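Local atomic coordinates of 2-oxoglutarate-dependent dioxygenase tropC (Talaromyces stipitatus, PDB entry 6XJJ), a protein that acts as a non-haem iron, 2-oxoglutarate-dependent dioxygenase in the biosynthesis of fungal tropolones. Residues A[44-49]-A[193-198]; A[183-188]-A[220-225]. All blocks are in the same frame, centred on the assembly; numbering follows the deposited sequence.

How the contacts relate
Both contacts draw on the long helix 171-204 and on the same mixed sheet of the dioxygenase core, with centres about 18 Å apart. Contact 1 uses the part of the helix nearer its C-terminal end (193-198) against the strand-to-helix turn at 44-49, where the edge strand 43-45 ends. Contact 2 uses its middle (183-188) against the start of strand 222-227, inside the sheet. Along the chain the segments alternate: 44-49, 183-188, 193-198, 220-225. The two sites meet where Ile-46 CD1 lies 4.1 Å from Leu-188 CD1. One helix thus packs against both an edge strand's end and an inner strand of the same sheet, and neither contact includes an iron ligand.

Contact 1 of 2, residues A[44-49]-A[193-198]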
loop_
_atom_site.group_PDB
_atom_site.type_symbol
_atom_site.label_atom_id
_atom_site.label_comp_id
_atom_site.label_asym_id
_atom_site.label_seq_id
_atom_site.Cartn_x
_atom_site.Cartn_y
_atom_site.Cartn_z
ATOM N N VAL A 44 -14.837 7.170 0.018
ATOM C CA VAL A 44 -15.406 7.126 -1.324
ATOM C C VAL A 44 -15.874 5.709 -1.610
ATOM O O VAL A 44 -15.107 4.750 -1.467
ATOM C CB VAL A 44 -14.400 7.578 -2.393
ATOM C CG1 VAL A 44 -15.052 7.551 -3.769
ATOM C CG2 VAL A 44 -13.882 8.955 -2.074
ATOM N N ASP A 45 -17.125 5.588 -2.031
ATOM C CA ASP A 45 -17.722 4.314 -2.395
ATOM C C ASP A 45 -17.640 4.161 -3.911
ATOM O O ASP A 45 -18.216 4.967 -4.651
ATOM C CB ASP A 45 -19.169 4.258 -1.904
ATOM C CG ASP A 45 -19.855 2.940 -2.229
ATOM O OD1 ASP A 45 -19.228 2.089 -2.895
ATOM O OD2 ASP A 45 -21.023 2.753 -1.814
ATOM N N ILE A 46 -16.917 3.139 -4.374
ATOM C CA ILE A 46 -16.752 2.907 -5.804
ATOM C C ILE A 46 -17.769 1.907 -6.362
ATOM O O ILE A 46 -17.656 1.519 -7.527
ATOM C CB ILE A 46 -15.319 2.451 -6.126
ATOM C CG1 ILE A 46 -15.016 1.091 -5.485
ATOM C CG2 ILE A 46 -14.319 3.494 -5.627
ATOM C CD1 ILE A 46 -13.740 0.430 -6.003
ATOM N N SER A 47 -18.752 1.481 -5.562
ATOM C CA SER A 47 -19.751 0.517 -6.022
ATOM C C SER A 47 -20.227 0.820 -7.433
ATOM O O SER A 47 -20.291 -0.073 -8.282
ATOM C CB SER A 47 -20.941 0.511 -5.061
ATOM O OG SER A 47 -20.563 0.032 -3.783
ATOM N N ALA A 48 -20.544 2.088 -7.706
ATOM C CA ALA A 48 -21.137 2.432 -8.991
ATOM C C ALA A 48 -20.166 2.169 -10.135
ATOM O O ALA A 48 -20.566 1.675 -11.195
ATOM C CB ALA A 48 -21.589 3.889 -8.984
ATOM N N TRP A 49 -18.884 2.476 -9.939
ATOM C CA TRP A 49 -17.935 2.343 -11.036
ATOM C C TRP A 49 -17.714 0.874 -11.387
ATOM O O TRP A 49 -17.520 0.536 -12.561
ATOM C CB TRP A 49 -16.617 3.026 -10.659
ATOM C CG TRP A 49 -15.776 3.461 -11.834
ATOM C CD1 TRP A 49 -15.834 4.680 -12.476
ATOM C CD2 TRP A 49 -14.759 2.710 -12.504
ATOM N NE1 TRP A 49 -14.914 4.725 -13.505
ATOM C CE2 TRP A 49 -14.245 3.530 -13.543
ATOM C CE3 TRP A 49 -14.232 1.431 -12.334
ATOM C CZ2 TRP A 49 -13.234 3.104 -14.399
ATOM C CZ3 TRP A 49 -13.222 1.005 -13.193
ATOM C CH2 TRP A 49 -12.738 1.838 -14.211
ATOM N N VAL A 193 -6.637 2.835 -10.797
ATOM C CA VAL A 193 -5.899 3.541 -11.840
ATOM C C VAL A 193 -6.840 4.094 -12.900
ATOM O O VAL A 193 -6.688 5.239 -13.342
ATOM C CB VAL A 193 -4.833 2.619 -12.451
ATOM C CG1 VAL A 193 -4.275 3.224 -13.724
ATOM C CG2 VAL A 193 -3.708 2.403 -11.443
ATOM N N ARG A 194 -7.817 3.296 -13.337
ATOM C CA ARG A 194 -8.692 3.751 -14.412
ATOM C C ARG A 194 -9.601 4.878 -13.949
ATOM O O ARG A 194 -9.980 5.735 -14.756
ATOM C CB ARG A 194 -9.528 2.590 -14.941
ATOM C CG ARG A 194 -8.703 1.441 -15.471
ATOM C CD ARG A 194 -9.556 0.357 -16.102
ATOM N NE ARG A 194 -8.765 -0.849 -16.318
ATOM C CZ ARG A 194 -8.733 -1.893 -15.490
ATOM N NH1 ARG A 194 -9.508 -1.932 -14.411
ATOM N NH2 ARG A 194 -7.954 -2.929 -15.771
ATOM N N ILE A 195 -9.983 4.879 -12.670
ATOM C CA ILE A 195 -10.751 5.991 -12.120
ATOM C C ILE A 195 -9.900 7.258 -12.099
ATOM O O ILE A 195 -10.361 8.343 -12.474
ATOM C CB ILE A 195 -11.279 5.633 -10.718
ATOM C CG1 ILE A 195 -12.285 4.481 -10.807
ATOM C CG2 ILE A 195 -11.931 6.843 -10.067
ATOM C CD1 ILE A 195 -12.681 3.893 -9.454
ATOM N N LEU A 196 -8.640 7.136 -11.665
ATOM C CA LEU A 196 -7.714 8.265 -11.709
ATOM C C LEU A 196 -7.537 8.773 -13.136
ATOM O O LEU A 196 -7.595 9.983 -13.390
ATOM C CB LEU A 196 -6.366 7.851 -11.108
ATOM C CG LEU A 196 -6.374 7.560 -9.602
ATOM C CD1 LEU A 196 -5.083 6.901 -9.140
ATOM C CD2 LEU A 196 -6.606 8.838 -8.810
ATOM N N GLY A 197 -7.317 7.860 -14.085
ATOM C CA GLY A 197 -7.215 8.261 -15.479
ATOM C C GLY A 197 -8.426 9.045 -15.948
ATOM O O GLY A 197 -8.299 10.016 -16.699
ATOM N N GLN A 198 -9.618 8.637 -15.511
ATOM C CA GLN A 198 -10.837 9.357 -15.872
ATOM C C GLN A 198 -10.873 10.742 -15.238
ATOM O O GLN A 198 -11.314 11.708 -15.872
ATOM C CB GLN A 198 -12.055 8.526 -15.462
ATOM C CG GLN A 198 -13.412 9.124 -15.805
ATOM C CD GLN A 198 -13.585 9.409 -17.286
ATOM O OE1 GLN A 198 -13.256 8.578 -18.135
ATOM N NE2 GLN A 198 -14.179 10.557 -17.598
#
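Trp-49 and Ile-195 make the main contact, with the isoleucine CG1 set over one face of the indole. CG1 is 3.5 Å from the centroid of the five-membered ring of Trp-49 and 13° off its normal, which meets the criterion for a CH-pi contact. The torsions account for this placement. The first torsion of Trp-49 (-156°) swings CG away from the backbone N, and the second turns the ring plane perpendicular to the plane of CA, CB and CG, which presents a broad face to Ile-195. In Ile-195, CG1 lies beside the backbone N and CD1 continues in an extended chain, coming within 3.9 Å of Trp-49 CG. The same CD1 reaches Ile-46, whose CG2 is 4.2 Å away, and there the two side chains cross nearly perpendicularly.

Arg-194 meets the six-membered end of the indole with its aliphatic part. Its CB approaches Trp-49 CH2 obliquely at 3.4 Å, while CD lies at the ring edge, in plane. The guanidinium is nearly coplanar with the indole (7°) but is displaced beyond that edge, which rules out a stacked cation-pi pair. Within 44-49, Asp-45 OD1 receives both Ser-47 OG (2.6 Å) and Ser-47 N (2.8 Å). The bond from the backbone N of Ser-47 to the Asp-45 carboxylate makes an Asx turn leading into the short helix 47-50, with Ile-46 at its N-cap position.

Ile-46 also packs on Leu-78, and Trp-49 on Thr-191. The contact therefore joins helix 171-204 to the edge of the main sheet, where strand 43-45 runs parallel to 75-79.

Contact 2 of 2, residues A[183-188]-A[220-225]; sequences ALMLDL and IPMRLL
Ile-220, which packs against Leu-186, has its carbonyl O hydrogen-bonded to Arg-182 NH2, one helical turn before that leucine. This polar link to helix 171-204 lies beside two apolar meetings. In the first, Ile-220 CD1 faces the forked end of Leu-186: Ile-220 CD1 is 4.4 Å from Leu-186 CD2 and equally far from Leu-186 CD1, which directs the methyl at both branches.

The second meeting pairs two methionines of different shape. Met-222 is extended through its first two torsions (-172° and -171°), which carries the sulfur out from the strand before the chain bends and delivers CE to the helix. Met-185 instead bends at both chi2 and chi3, folding its sulfur and terminal methyl off to one side and leaving CG to do the touching. Met-222 CE stops 3.7 Å from Met-185 CG, but 5.3 Å from Met-185 SD. The two chains cross at about a right angle, and the contact is methyl against methylene rather than sulfur against sulfur.

The side chains of both methionines also lie on Phe-316 of strand 311-318, and Met-222 touches Tyr-181 as well. The side chain of Met-222 is about 12 Å from the bound iron. Strand 222-227 is antiparallel to both its neighbours, 311-318 and 139-144, in the main sheet of the double-stranded beta-helix fold of these dioxygenases, and helix 171-204 packs against that sheet.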
loop_
_atom_site.group_PDB
_atom_site.type_symbol
_atom_site.label_atom_id
_atom_site.label_comp_id
_atom_site.label_asym_id
_atom_site.label_seq_id
_atom_site.Cartn_x
_atom_site.Cartn_y
_atom_site.Cartn_z
ATOM N N ALA A 183 -3.585 -11.019 -5.778
ATOM C CA ALA A 183 -4.392 -10.937 -6.990
ATOM C C ALA A 183 -5.570 -9.992 -6.800
ATOM O O ALA A 183 -5.851 -9.147 -7.660
ATOM C CB ALA A 183 -4.874 -12.326 -7.385
ATOM N N LEU A 184 -6.280 -10.124 -5.678
ATOM C CA LEU A 184 -7.361 -9.190 -5.379
ATOM C C LEU A 184 -6.845 -7.762 -5.327
ATOM O O LEU A 184 -7.506 -6.842 -5.819
ATOM C CB LEU A 184 -8.032 -9.561 -4.056
ATOM C CG LEU A 184 -8.751 -10.905 -3.987
ATOM C CD1 LEU A 184 -9.203 -11.191 -2.565
ATOM C CD2 LEU A 184 -9.935 -10.917 -4.917
ATOM N N MET A 185 -5.658 -7.552 -4.748
ATOM C CA MET A 185 -5.103 -6.202 -4.727
ATOM C C MET A 185 -4.778 -5.710 -6.132
ATOM O O MET A 185 -5.153 -4.590 -6.501
ATOM C CB MET A 185 -3.845 -6.131 -3.866
ATOM C CG MET A 185 -3.997 -6.380 -2.367
ATOM S SD MET A 185 -5.408 -5.527 -1.644
ATOM C CE MET A 185 -5.130 -3.887 -2.224
ATOM N N LEU A 186 -4.069 -6.515 -6.930
ATOM C CA LEU A 186 -3.803 -6.118 -8.311
ATOM C C LEU A 186 -5.085 -5.726 -9.035
ATOM O O LEU A 186 -5.104 -4.751 -9.797
ATOM C CB LEU A 186 -3.091 -7.239 -9.070
ATOM C CG LEU A 186 -2.935 -6.977 -10.575
ATOM C CD1 LEU A 186 -2.209 -5.678 -10.835
ATOM C CD2 LEU A 186 -2.199 -8.118 -11.250
ATOM N N ASP A 187 -6.168 -6.469 -8.813
ATOM C CA ASP A 187 -7.414 -6.137 -9.491
ATOM C C ASP A 187 -7.958 -4.800 -9.011
ATOM O O ASP A 187 -8.413 -3.979 -9.816
ATOM C CB ASP A 187 -8.454 -7.224 -9.264
ATOM C CG ASP A 187 -9.742 -6.924 -9.982
ATOM O OD1 ASP A 187 -9.751 -6.974 -11.230
ATOM O OD2 ASP A 187 -10.732 -6.591 -9.301
ATOM N N LEU A 188 -7.944 -4.579 -7.698
ATOM C CA LEU A 188 -8.446 -3.324 -7.154
ATOM C C LEU A 188 -7.608 -2.137 -7.613
ATOM O O LEU A 188 -8.156 -1.073 -7.924
ATOM C CB LEU A 188 -8.487 -3.404 -5.628
ATOM C CG LEU A 188 -8.852 -2.125 -4.870
ATOM C CD1 LEU A 188 -10.211 -1.608 -5.282
ATOM C CD2 LEU A 188 -8.835 -2.399 -3.377
ATOM N N ILE A 220 4.649 -4.574 -8.356
ATOM C CA ILE A 220 3.628 -4.537 -7.316
ATOM C C ILE A 220 4.118 -5.242 -6.059
ATOM O O ILE A 220 3.739 -6.391 -5.793
ATOM C CB ILE A 220 2.315 -5.152 -7.816
ATOM C CG1 ILE A 220 2.596 -6.466 -8.548
ATOM C CG2 ILE A 220 1.574 -4.156 -8.684
ATOM C CD1 ILE A 220 1.363 -7.273 -8.852
ATOM N N PRO A 221 4.939 -4.588 -5.253
ATOM C CA PRO A 221 5.252 -5.138 -3.939
ATOM C C PRO A 221 4.107 -4.960 -2.957
ATOM O O PRO A 221 3.281 -4.049 -3.060
ATOM C CB PRO A 221 6.483 -4.332 -3.511
ATOM C CG PRO A 221 6.310 -3.035 -4.163
ATOM C CD PRO A 221 5.620 -3.303 -5.482
ATOM N N MET A 222 4.060 -5.897 -2.024
ATOM C CA MET A 222 3.184 -5.876 -0.866
ATOM C C MET A 222 4.041 -6.118 0.361
ATOM O O MET A 222 5.056 -6.811 0.280
ATOM C CB MET A 222 2.127 -6.960 -0.957
ATOM C CG MET A 222 1.015 -6.897 0.125
ATOM S SD MET A 222 -0.077 -8.309 0.158
ATOM C CE MET A 222 -0.846 -8.133 -1.396
ATOM N N ARG A 223 3.622 -5.560 1.498
ATOM C CA ARG A 223 4.312 -5.793 2.761
ATOM C C ARG A 223 3.313 -6.209 3.828
ATOM O O ARG A 223 2.251 -5.593 3.969
ATOM C CB ARG A 223 5.093 -4.556 3.229
ATOM C CG ARG A 223 6.167 -4.144 2.243
ATOM C CD ARG A 223 7.234 -3.246 2.835
ATOM N NE ARG A 223 8.214 -2.857 1.824
ATOM C CZ ARG A 223 9.365 -2.255 2.094
ATOM N NH1 ARG A 223 9.708 -2.021 3.350
ATOM N NH2 ARG A 223 10.197 -1.939 1.112
ATOM N N LEU A 224 3.658 -7.261 4.565
ATOM C CA LEU A 224 2.947 -7.628 5.780
ATOM C C LEU A 224 3.651 -6.943 6.943
ATOM O O LEU A 224 4.874 -7.049 7.078
ATOM C CB LEU A 224 2.933 -9.144 5.981
ATOM C CG LEU A 224 2.377 -9.998 4.836
ATOM C CD1 LEU A 224 2.424 -11.478 5.216
ATOM C CD2 LEU A 224 0.974 -9.575 4.412
ATOM N N LEU A 225 2.887 -6.240 7.770
ATOM C CA LEU A 225 3.441 -5.309 8.742
ATOM C C LEU A 225 3.025 -5.698 10.152
ATOM O O LEU A 225 1.864 -6.056 10.393
ATOM C CB LEU A 225 2.979 -3.883 8.430
ATOM C CG LEU A 225 3.495 -3.318 7.101
ATOM C CD1 LEU A 225 2.721 -2.083 6.665
ATOM C CD2 LEU A 225 4.959 -2.969 7.237
#